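Local coordinates for chitin oligosaccharide binding protein NagB2 (Paenibacillus sp. FPU-7, PDB 7EHU) that binds short chitin oligosaccharides such as N,N'-diacetylchitobiose, probably as the extracellular solute-binding component of a bacterial sugar transporter, at residues Asn95-Ala100 and Trp314-Gly319; Asn184-Ala189 and Gly267-Leu272; Glu401-Glu406 and Val418-Lys423. All coordinates share one frame; numbering follows the deposited sequence.

Overall arrangement
Contacts 1 and 2 are both buried and both reach the same mixed sheet, although their nearest atoms lie about 17 Å apart; along the chain, contact 2 is nested inside the loop that contact 1 closes. Contact 1 pairs antiparallel strands beneath the bound sugar, with side-chain amides doing much of the bonding. Contact 2 is a short, weakly bonded parallel strand pair held by backbone bonds and small apolar groups. Contact 3 follows later in the chain, is only partly buried and joins two helices by a lysine that bonds to a serine hydroxyl and a glutamate, beside a buried methionine.

Contact 1 (Asn95-Ala100 and Trp314-Gly319); sequences NLFGGA and WSNGYG. With NAG (2-acetamido-2-deoxy-beta-D-glucopyranose), chain B; NAG (2-acetamido-2-deoxy-beta-D-glucopyranose), chain C.
Asn95 and Asn316 face each other across an antiparallel strand pair, and Asn316 meets a different partner at each step from CB to the amide. Its CB lies over the Phe97 ring, 4.2 Å from the centroid, in a CH-pi contact, and also nears O3 of the chain B N-acetylglucosamine. With CG anti to the backbone N (chi1 -173°), the amide reaches back over the ring, where ND2 comes within 3.2 Å of Phe97 CE1, offset toward the rim. OD1 accepts twice: from the acetamido N2 of the chain B sugar at 2.9 Å and from Asn95 ND2 at 3.0 Å. In return Asn316 ND2 donates to Asn95 OD1 over 2.9 Å, almost straight at 176°, with a weak second bond to Leu96 O. The two amides thus exchange reciprocal bonds although their planes stand 58° apart, each donor tilted out of the other's carbonyl plane. Asn95 acts from the second shell: its paired bonds probably set the turn of the amide that binds the sugar. Replacing it with leucine would probably leave that amide without its reciprocal partner and freer to rotate, loosening the hold of OD1 on the acetamido group. Beside this pair, Ser315 OG and O6 of the chain C sugar share a 2.7 Å hydrogen bond. Backbone bonds fix the register: Leu96 N donates to Gly317 O at 2.8 Å, Gly317 N returns a bond to Leu96 O, and Gly98 N reaches Ser315 O. Leu96 CD2 packs on Gly319 CA, and helix 100-107 covers Leu96 through Thr102 and Tyr105. Strand 93-97 runs between parallel strand 30-36 and antiparallel strand 309-320, which pairs with strand 138-154 through backbone hydrogen bonds of Asn316 with Glu144 and of Tyr318 with Leu142.

Contact 2 (Asn184-Ala189 and Gly267-Leu272); sequences NITPIA and GQAAML
Between Thr186-Ala189 and Ala269-Met271 the flat groups that meet are backbone peptides, and they engage through their N-H and C=O ends. Ala270 N donates to Thr186 O at 2.9 Å, the donor lying nearly along the C=O axis, and Ala189 N does the same to Met271 O, also at 2.9 Å. Between them Met271 N makes a weak, bent bond to Pro187 O, with an angle at the hydrogen of 123°. Thr186 O is further approached by Ala269 CA at 3.1 Å, a CA-H...O contact. One side of this short parallel pairing carries Ile188 and Met271, whose CG1 and CG touch at 3.8 Å. Met271 holds CG between its backbone N and carbonyl carbon (chi1 68°), which brings CG to 3.3 Å from Pro187 O; the chain then bends at chi3 and CE also approaches that oxygen. Leu177 and Phe173 of helix 170-182 cover Met271 here, and the Pro187 ring, pointing away from Gly267-Leu272, rests on Leu177 as well. On the face of Ala189 and Leu272, Ala189 CB packs against Ala269 CB at 3.7 Å and meets Leu272 CD1, with Phe264 of helix 257-265 over both Ala189 and Leu272. At the end nearer solvent a water bridges the backbones, accepting from Thr186 N and donating to Gln268 O at 2.8 Å. Each segment leaves a helix through a Schellman motif, with Asn184 and Gly267 as the positive-phi residues, before turning into the sheet. Strands 188-189 and 271-275 are parallel neighbours joined by a connection that holds several helices and no strand, a beta-alpha-beta type of link consistent with the alpha/beta lobes of periplasmic-binding-protein-like folds.

Contact 3 (Glu401-Glu406 and Val418-Lys423); sequences EQSVQE and VEKMQK
A helical hairpin near the C-terminus, formed by helices 394-408 and 414-430, places Ser403 and Glu406 opposite Lys420. The segments run antiparallel at 172°, with axes 10.5 Å apart at closest approach, a spacing that the long lysine spans. Lys420 has CG anti to its backbone N (chi1 180°), and the chain, extended to its tip, carries the methylenes alongside Ser403, with CE 3.3 Å from Ser403 OG. At the end NZ makes two bonds: one to Ser403 OG at 3.0 Å, the other a salt bridge to Glu406 OE2, also at 3.0 Å. The carboxylate is approached from above its plane, 35° out of it, and the two side chains cross at about a right angle. Ser403 OG has a second partner in Thr399 O, one turn earlier in its own helix; it donates to that carbonyl while accepting from the lysine. Deeper in, Met421, bent at chi2 and chi3, brings SD to 4.1 Å from Ser403 OG and packs its side chain on Val396, Thr399 and Leu400 of the facing helix. Polar grip and apolar packing thus lie side by side. The serine hydroxyl, bonded to a backbone carbonyl, is probably polarised as an acceptor, and the lysine is likely to remain charged between it and the carboxylate.

Contact 1 (Asn95-Ala100 and Trp314-Gly319)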
loop_
_atom_site.group_PDB
_atom_site.type_symbol
_atom_site.label_atom_id
_atom_site.label_comp_id
_atom_site.label_asym_id
_atom_site.label_seq_id
_atom_site.Cartn_x
_atom_site.Cartn_y
_atom_site.Cartn_z
ATOM N N ASN A 95 2.498 -9.356 9.859
ATOM C CA ASN A 95 2.056 -8.588 8.709
ATOM C C ASN A 95 2.877 -9.013 7.488
ATOM O O ASN A 95 4.113 -9.064 7.533
ATOM C CB ASN A 95 2.229 -7.099 8.988
ATOM C CG ASN A 95 1.737 -6.245 7.842
ATOM O OD1 ASN A 95 2.479 -5.916 6.923
ATOM N ND2 ASN A 95 0.480 -5.857 7.898
ATOM N N LEU A 96 2.180 -9.326 6.401
ATOM C CA LEU A 96 2.724 -9.964 5.216
ATOM C C LEU A 96 2.122 -9.325 3.974
ATOM O O LEU A 96 0.931 -8.995 3.947
ATOM C CB LEU A 96 2.324 -11.443 5.226
ATOM C CG LEU A 96 2.681 -12.288 4.009
ATOM C CD1 LEU A 96 4.184 -12.463 3.866
ATOM C CD2 LEU A 96 2.004 -13.668 4.103
ATOM N N PHE A 97 2.924 -9.195 2.910
ATOM C CA PHE A 97 2.436 -8.746 1.616
ATOM C C PHE A 97 2.234 -9.921 0.666
ATOM O O PHE A 97 3.067 -10.830 0.596
ATOM C CB PHE A 97 3.388 -7.727 0.979
ATOM C CG PHE A 97 3.196 -6.357 1.560
ATOM C CD1 PHE A 97 3.811 -6.004 2.758
ATOM C CD2 PHE A 97 2.329 -5.431 0.970
ATOM C CE1 PHE A 97 3.583 -4.774 3.345
ATOM C CE2 PHE A 97 2.091 -4.202 1.547
ATOM C CZ PHE A 97 2.712 -3.864 2.738
ATOM N N GLY A 98 1.168 -9.834 -0.126
ATOM C CA GLY A 98 0.906 -10.772 -1.189
ATOM C C GLY A 98 1.898 -10.605 -2.324
ATOM O O GLY A 98 2.746 -9.705 -2.348
ATOM N N GLY A 99 1.770 -11.487 -3.304
ATOM C CA GLY A 99 2.647 -11.454 -4.451
ATOM C C GLY A 99 4.018 -11.992 -4.124
ATOM O O GLY A 99 4.137 -12.993 -3.409
ATOM N N ALA A 100 5.050 -11.287 -4.601
ATOM C CA ALA A 100 6.432 -11.758 -4.503
ATOM C C ALA A 100 6.797 -12.222 -3.099
ATOM O O ALA A 100 7.379 -13.290 -2.944
ATOM C CB ALA A 100 7.410 -10.675 -4.983
ATOM N N TRP A 314 -5.966 -6.248 -2.903
ATOM C CA TRP A 314 -5.978 -6.729 -1.521
ATOM C C TRP A 314 -4.617 -7.377 -1.301
ATOM O O TRP A 314 -4.382 -8.511 -1.704
ATOM C CB TRP A 314 -7.136 -7.677 -1.266
ATOM C CG TRP A 314 -8.457 -6.946 -1.219
ATOM C CD1 TRP A 314 -9.083 -6.453 -0.102
ATOM C CD2 TRP A 314 -9.298 -6.609 -2.325
ATOM N NE1 TRP A 314 -10.244 -5.837 -0.449
ATOM C CE2 TRP A 314 -10.417 -5.928 -1.801
ATOM C CE3 TRP A 314 -9.228 -6.825 -3.703
ATOM C CZ2 TRP A 314 -11.453 -5.447 -2.603
ATOM C CZ3 TRP A 314 -10.273 -6.355 -4.502
ATOM C CH2 TRP A 314 -11.360 -5.672 -3.945
ATOM N N SER A 315 -3.705 -6.620 -0.731
ATOM C CA SER A 315 -2.293 -6.952 -0.747
ATOM C C SER A 315 -1.663 -7.176 0.616
ATOM O O SER A 315 -0.553 -7.700 0.666
ATOM C CB SER A 315 -1.518 -5.790 -1.382
ATOM O OG SER A 315 -1.763 -4.611 -0.618
ATOM N N ASN A 316 -2.266 -6.715 1.707
ATOM C CA ASN A 316 -1.573 -6.680 2.988
ATOM C C ASN A 316 -2.470 -7.201 4.091
ATOM O O ASN A 316 -3.643 -6.822 4.192
ATOM C CB ASN A 316 -1.105 -5.252 3.293
ATOM C CG ASN A 316 -0.223 -5.164 4.536
ATOM O OD1 ASN A 316 -0.522 -4.420 5.474
ATOM N ND2 ASN A 316 0.862 -5.943 4.560
ATOM N N GLY A 317 -1.924 -8.087 4.903
ATOM C CA GLY A 317 -2.655 -8.637 6.025
ATOM C C GLY A 317 -1.762 -9.532 6.836
ATOM O O GLY A 317 -0.561 -9.290 6.870
ATOM N N TYR A 318 -2.308 -10.555 7.485
ATOM C CA TYR A 318 -1.514 -11.448 8.328
ATOM C C TYR A 318 -1.260 -12.774 7.613
ATOM O O TYR A 318 -2.149 -13.357 6.976
ATOM C CB TYR A 318 -2.214 -11.676 9.676
ATOM C CG TYR A 318 -2.147 -10.428 10.515
ATOM C CD1 TYR A 318 -0.936 -9.992 11.035
ATOM C CD2 TYR A 318 -3.273 -9.633 10.745
ATOM C CE1 TYR A 318 -0.853 -8.813 11.765
ATOM C CE2 TYR A 318 -3.197 -8.467 11.475
ATOM C CZ TYR A 318 -1.992 -8.061 11.976
ATOM O OH TYR A 318 -1.856 -6.881 12.665
ATOM N N GLY A 319 -0.010 -13.226 7.750
ATOM C CA GLY A 319 0.371 -14.593 7.486
ATOM C C GLY A 319 0.851 -15.256 8.770
ATOM O O GLY A 319 1.014 -14.606 9.816
HETATM C C1 NAG B . -0.825 -0.047 5.740
HETATM C C2 NAG B . -1.312 -0.846 4.544
HETATM C C3 NAG B . -0.145 -1.255 3.650
HETATM C C4 NAG B . 0.770 -0.077 3.343
HETATM C C5 NAG B . 1.154 0.597 4.654
HETATM C C6 NAG B . 2.014 1.826 4.493
HETATM C C7 NAG B . -3.356 -2.170 5.019
HETATM C C8 NAG B . -3.867 -3.470 5.551
HETATM N N2 NAG B . -2.022 -2.036 4.993
HETATM O O3 NAG B . -0.693 -1.811 2.464
HETATM O O4 NAG B . 1.968 -0.554 2.738
HETATM O O5 NAG B . -0.043 1.020 5.318
HETATM O O6 NAG B . 2.407 2.339 5.761
HETATM O O7 NAG B . -4.116 -1.295 4.612
HETATM C C1 NAG C . 2.181 -0.248 1.389
HETATM C C2 NAG C . 3.575 -0.704 1.032
HETATM C C3 NAG C . 3.815 -0.579 -0.472
HETATM C C4 NAG C . 2.723 -1.311 -1.245
HETATM C C5 NAG C . 1.345 -0.827 -0.801
HETATM C C6 NAG C . 0.205 -1.583 -1.449
HETATM C C7 NAG C . 5.376 -0.565 2.687
HETATM C C8 NAG C . 6.395 0.323 3.347
HETATM N N2 NAG C . 4.593 0.017 1.776
HETATM O O3 NAG C . 5.098 -1.119 -0.762
HETATM O O4 NAG C . 2.825 -1.083 -2.647
HETATM O O5 NAG C . 1.225 -0.977 0.623
HETATM O O6 NAG C . 0.252 -2.970 -1.149
HETATM O O7 NAG C . 5.276 -1.763 2.957
HETATM O O HOH W 1 0.102 -5.232 11.156
#

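Contact 2 (Asn184-Ala189 and Gly267-Leu272)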
loop_
_atom_site.group_PDB
_atom_site.type_symbol
_atom_site.label_atom_id
_atom_site.label_comp_id
_atom_site.label_asym_id
_atom_site.label_seq_id
_atom_site.Cartn_x
_atom_site.Cartn_y
_atom_site.Cartn_z
ATOM N N ASN A 184 2.215 30.053 -5.999
ATOM C CA ASN A 184 3.157 29.681 -4.946
ATOM C C ASN A 184 2.507 28.735 -3.929
ATOM O O ASN A 184 2.765 28.805 -2.727
ATOM C CB ASN A 184 3.791 30.920 -4.303
ATOM C CG ASN A 184 4.742 31.655 -5.257
ATOM O OD1 ASN A 184 5.083 31.147 -6.329
ATOM N ND2 ASN A 184 5.137 32.859 -4.885
ATOM N N ILE A 185 1.645 27.843 -4.422
ATOM C CA ILE A 185 1.110 26.725 -3.650
ATOM C C ILE A 185 1.932 25.506 -4.046
ATOM O O ILE A 185 1.978 25.148 -5.231
ATOM C CB ILE A 185 -0.387 26.492 -3.937
ATOM C CG1 ILE A 185 -1.231 27.712 -3.535
ATOM C CG2 ILE A 185 -0.886 25.243 -3.220
ATOM C CD1 ILE A 185 -2.610 27.742 -4.183
ATOM N N THR A 186 2.578 24.865 -3.075
ATOM C CA THR A 186 3.306 23.623 -3.344
ATOM C C THR A 186 2.330 22.608 -3.938
ATOM O O THR A 186 1.357 22.242 -3.269
ATOM C CB THR A 186 3.901 23.066 -2.052
ATOM O OG1 THR A 186 4.721 24.057 -1.433
ATOM C CG2 THR A 186 4.737 21.809 -2.314
ATOM N N PRO A 187 2.510 22.160 -5.177
ATOM C CA PRO A 187 1.432 21.365 -5.783
ATOM C C PRO A 187 1.251 19.975 -5.197
ATOM O O PRO A 187 0.117 19.603 -4.875
ATOM C CB PRO A 187 1.782 21.358 -7.278
ATOM C CG PRO A 187 2.584 22.642 -7.456
ATOM C CD PRO A 187 3.445 22.646 -6.210
ATOM N N ILE A 188 2.333 19.209 -5.041
ATOM C CA ILE A 188 2.263 17.795 -4.671
ATOM C C ILE A 188 3.127 17.554 -3.437
ATOM O O ILE A 188 4.350 17.731 -3.486
ATOM C CB ILE A 188 2.737 16.874 -5.810
ATOM C CG1 ILE A 188 1.960 17.113 -7.104
ATOM C CG2 ILE A 188 2.629 15.412 -5.387
ATOM C CD1 ILE A 188 2.565 16.465 -8.331
ATOM N N ALA A 189 2.490 17.159 -2.336
ATOM C CA ALA A 189 3.214 16.693 -1.160
ATOM C C ALA A 189 3.764 15.298 -1.398
ATOM O O ALA A 189 3.124 14.462 -2.037
ATOM C CB ALA A 189 2.269 16.650 0.035
ATOM N N GLY A 267 -2.555 21.520 4.993
ATOM C CA GLY A 267 -2.843 22.554 4.027
ATOM C C GLY A 267 -1.644 23.205 3.387
ATOM O O GLY A 267 -1.787 24.288 2.821
ATOM N N GLN A 268 -0.472 22.568 3.431
ATOM C CA GLN A 268 0.760 23.150 2.919
ATOM C C GLN A 268 1.115 22.674 1.515
ATOM O O GLN A 268 2.140 23.109 0.976
ATOM C CB GLN A 268 1.915 22.894 3.909
ATOM C CG GLN A 268 1.603 23.377 5.338
ATOM C CD GLN A 268 1.101 24.793 5.385
ATOM O OE1 GLN A 268 -0.006 25.080 5.889
ATOM N NE2 GLN A 268 1.888 25.691 4.850
ATOM N N ALA A 269 0.310 21.794 0.917
ATOM C CA ALA A 269 0.472 21.379 -0.468
ATOM C C ALA A 269 -0.899 20.986 -0.990
ATOM O O ALA A 269 -1.767 20.585 -0.221
ATOM C CB ALA A 269 1.411 20.187 -0.614
ATOM N N ALA A 270 -1.091 21.078 -2.303
ATOM C CA ALA A 270 -2.437 20.967 -2.862
ATOM C C ALA A 270 -2.937 19.538 -3.065
ATOM O O ALA A 270 -4.150 19.337 -3.141
ATOM C CB ALA A 270 -2.502 21.705 -4.200
ATOM N N MET A 271 -2.055 18.553 -3.179
ATOM C CA MET A 271 -2.489 17.176 -3.377
ATOM C C MET A 271 -1.437 16.224 -2.844
ATOM O O MET A 271 -0.310 16.613 -2.535
ATOM C CB MET A 271 -2.809 16.884 -4.847
ATOM C CG MET A 271 -1.588 16.894 -5.748
ATOM S SD MET A 271 -1.974 16.968 -7.519
ATOM C CE MET A 271 -2.030 18.738 -7.731
ATOM N N LEU A 272 -1.825 14.957 -2.764
ATOM C CA LEU A 272 -1.000 13.907 -2.174
ATOM C C LEU A 272 -1.366 12.602 -2.857
ATOM O O LEU A 272 -2.537 12.220 -2.835
ATOM C CB LEU A 272 -1.300 13.798 -0.677
ATOM C CG LEU A 272 -0.580 12.686 0.082
ATOM C CD1 LEU A 272 0.847 13.122 0.420
ATOM C CD2 LEU A 272 -1.300 12.329 1.340
HETATM O O HOH W 2 1.906 25.639 -0.263
HETATM O O HOH W 3 5.171 24.700 1.206
#

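Contact 3 (Glu401-Glu406 and Val418-Lys423)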
loop_
_atom_site.group_PDB
_atom_site.type_symbol
_atom_site.label_atom_id
_atom_site.label_comp_id
_atom_site.label_asym_id
_atom_site.label_seq_id
_atom_site.Cartn_x
_atom_site.Cartn_y
_atom_site.Cartn_z
ATOM N N GLU A 401 13.526 1.841 -5.298
ATOM C CA GLU A 401 13.446 2.848 -4.238
ATOM C C GLU A 401 14.687 3.729 -4.215
ATOM O O GLU A 401 14.592 4.965 -4.196
ATOM C CB GLU A 401 13.264 2.164 -2.878
ATOM C CG GLU A 401 11.940 1.490 -2.737
ATOM C CD GLU A 401 11.820 0.593 -1.520
ATOM O OE1 GLU A 401 12.767 0.539 -0.689
ATOM O OE2 GLU A 401 10.775 -0.067 -1.383
ATOM N N GLN A 402 15.864 3.106 -4.188
ATOM C CA GLN A 402 17.105 3.878 -4.225
ATOM C C GLN A 402 17.194 4.709 -5.491
ATOM O O GLN A 402 17.650 5.864 -5.460
ATOM C CB GLN A 402 18.306 2.924 -4.212
ATOM C CG GLN A 402 18.557 2.159 -2.932
ATOM C CD GLN A 402 18.538 3.022 -1.689
ATOM O OE1 GLN A 402 17.661 2.882 -0.841
ATOM N NE2 GLN A 402 19.525 3.908 -1.563
ATOM N N SER A 403 16.842 4.102 -6.629
ATOM C CA SER A 403 16.996 4.768 -7.917
ATOM C C SER A 403 16.098 5.987 -8.045
ATOM O O SER A 403 16.528 7.014 -8.585
ATOM C CB SER A 403 16.769 3.794 -9.078
ATOM O OG SER A 403 17.644 2.675 -9.000
ATOM N N VAL A 404 14.847 5.905 -7.567
ATOM C CA VAL A 404 13.965 7.065 -7.708
ATOM C C VAL A 404 14.390 8.180 -6.760
ATOM O O VAL A 404 14.225 9.361 -7.069
ATOM C CB VAL A 404 12.465 6.734 -7.563
ATOM C CG1 VAL A 404 11.984 5.799 -8.681
ATOM C CG2 VAL A 404 12.104 6.179 -6.165
ATOM N N GLN A 405 14.974 7.840 -5.614
ATOM C CA GLN A 405 15.547 8.872 -4.759
ATOM C C GLN A 405 16.709 9.556 -5.467
ATOM O O GLN A 405 16.825 10.791 -5.443
ATOM C CB GLN A 405 15.983 8.253 -3.432
ATOM C CG GLN A 405 14.831 7.890 -2.503
ATOM C CD GLN A 405 15.288 7.160 -1.264
ATOM O OE1 GLN A 405 16.255 6.399 -1.292
ATOM N NE2 GLN A 405 14.610 7.401 -0.155
ATOM N N GLU A 406 17.559 8.768 -6.133
ATOM C CA GLU A 406 18.663 9.317 -6.915
ATOM C C GLU A 406 18.155 10.137 -8.090
ATOM O O GLU A 406 18.725 11.186 -8.402
ATOM C CB GLU A 406 19.547 8.167 -7.399
ATOM C CG GLU A 406 20.291 7.499 -6.269
ATOM C CD GLU A 406 20.946 6.184 -6.656
ATOM O OE1 GLU A 406 21.424 5.485 -5.748
ATOM O OE2 GLU A 406 20.950 5.829 -7.848
ATOM N N VAL A 418 16.534 3.430 -15.871
ATOM C CA VAL A 418 15.943 2.224 -16.444
ATOM C C VAL A 418 17.035 1.213 -16.798
ATOM O O VAL A 418 16.808 0.002 -16.726
ATOM C CB VAL A 418 14.989 2.518 -17.622
ATOM C CG1 VAL A 418 13.737 3.304 -17.151
ATOM C CG2 VAL A 418 15.701 3.258 -18.767
ATOM N N GLU A 419 18.232 1.686 -17.173
ATOM C CA GLU A 419 19.352 0.781 -17.436
ATOM C C GLU A 419 19.736 0.016 -16.170
ATOM O O GLU A 419 19.923 -1.212 -16.194
ATOM C CB GLU A 419 20.545 1.584 -17.990
ATOM C CG GLU A 419 21.834 0.795 -18.211
ATOM C CD GLU A 419 23.059 1.672 -18.520
ATOM O OE1 GLU A 419 23.401 2.581 -17.731
ATOM O OE2 GLU A 419 23.694 1.437 -19.563
ATOM N N LYS A 420 19.859 0.736 -15.051
ATOM C CA LYS A 420 20.179 0.110 -13.771
ATOM C C LYS A 420 19.091 -0.876 -13.362
ATOM O O LYS A 420 19.382 -1.981 -12.888
ATOM C CB LYS A 420 20.359 1.218 -12.728
ATOM C CG LYS A 420 20.699 0.801 -11.301
ATOM C CD LYS A 420 20.771 2.049 -10.404
ATOM C CE LYS A 420 20.842 1.724 -8.915
ATOM N NZ LYS A 420 20.435 2.887 -8.031
ATOM N N MET A 421 17.831 -0.510 -13.576
ATOM C CA MET A 421 16.723 -1.386 -13.210
ATOM C C MET A 421 16.717 -2.650 -14.040
ATOM O O MET A 421 16.486 -3.739 -13.512
ATOM C CB MET A 421 15.408 -0.639 -13.358
ATOM C CG MET A 421 15.108 0.381 -12.296
ATOM S SD MET A 421 15.308 -0.241 -10.587
ATOM C CE MET A 421 14.282 -1.609 -10.552
ATOM N N GLN A 422 16.980 -2.543 -15.337
ATOM C CA GLN A 422 16.970 -3.764 -16.138
ATOM C C GLN A 422 18.158 -4.660 -15.801
ATOM O O GLN A 422 18.039 -5.890 -15.854
ATOM C CB GLN A 422 16.935 -3.451 -17.635
ATOM C CG GLN A 422 16.603 -4.666 -18.506
ATOM C CD GLN A 422 15.299 -5.338 -18.087
ATOM O OE1 GLN A 422 14.337 -4.666 -17.738
ATOM N NE2 GLN A 422 15.268 -6.664 -18.112
ATOM N N LYS A 423 19.294 -4.075 -15.408
ATOM C CA LYS A 423 20.427 -4.884 -14.976
ATOM C C LYS A 423 20.050 -5.718 -13.758
ATOM O O LYS A 423 20.293 -6.932 -13.723
ATOM C CB LYS A 423 21.628 -3.979 -14.686
ATOM C CG LYS A 423 22.912 -4.720 -14.337
ATOM C CD LYS A 423 24.072 -3.743 -14.093
ATOM C CE LYS A 423 25.130 -4.319 -13.138
ATOM N NZ LYS A 423 25.048 -5.808 -13.005
#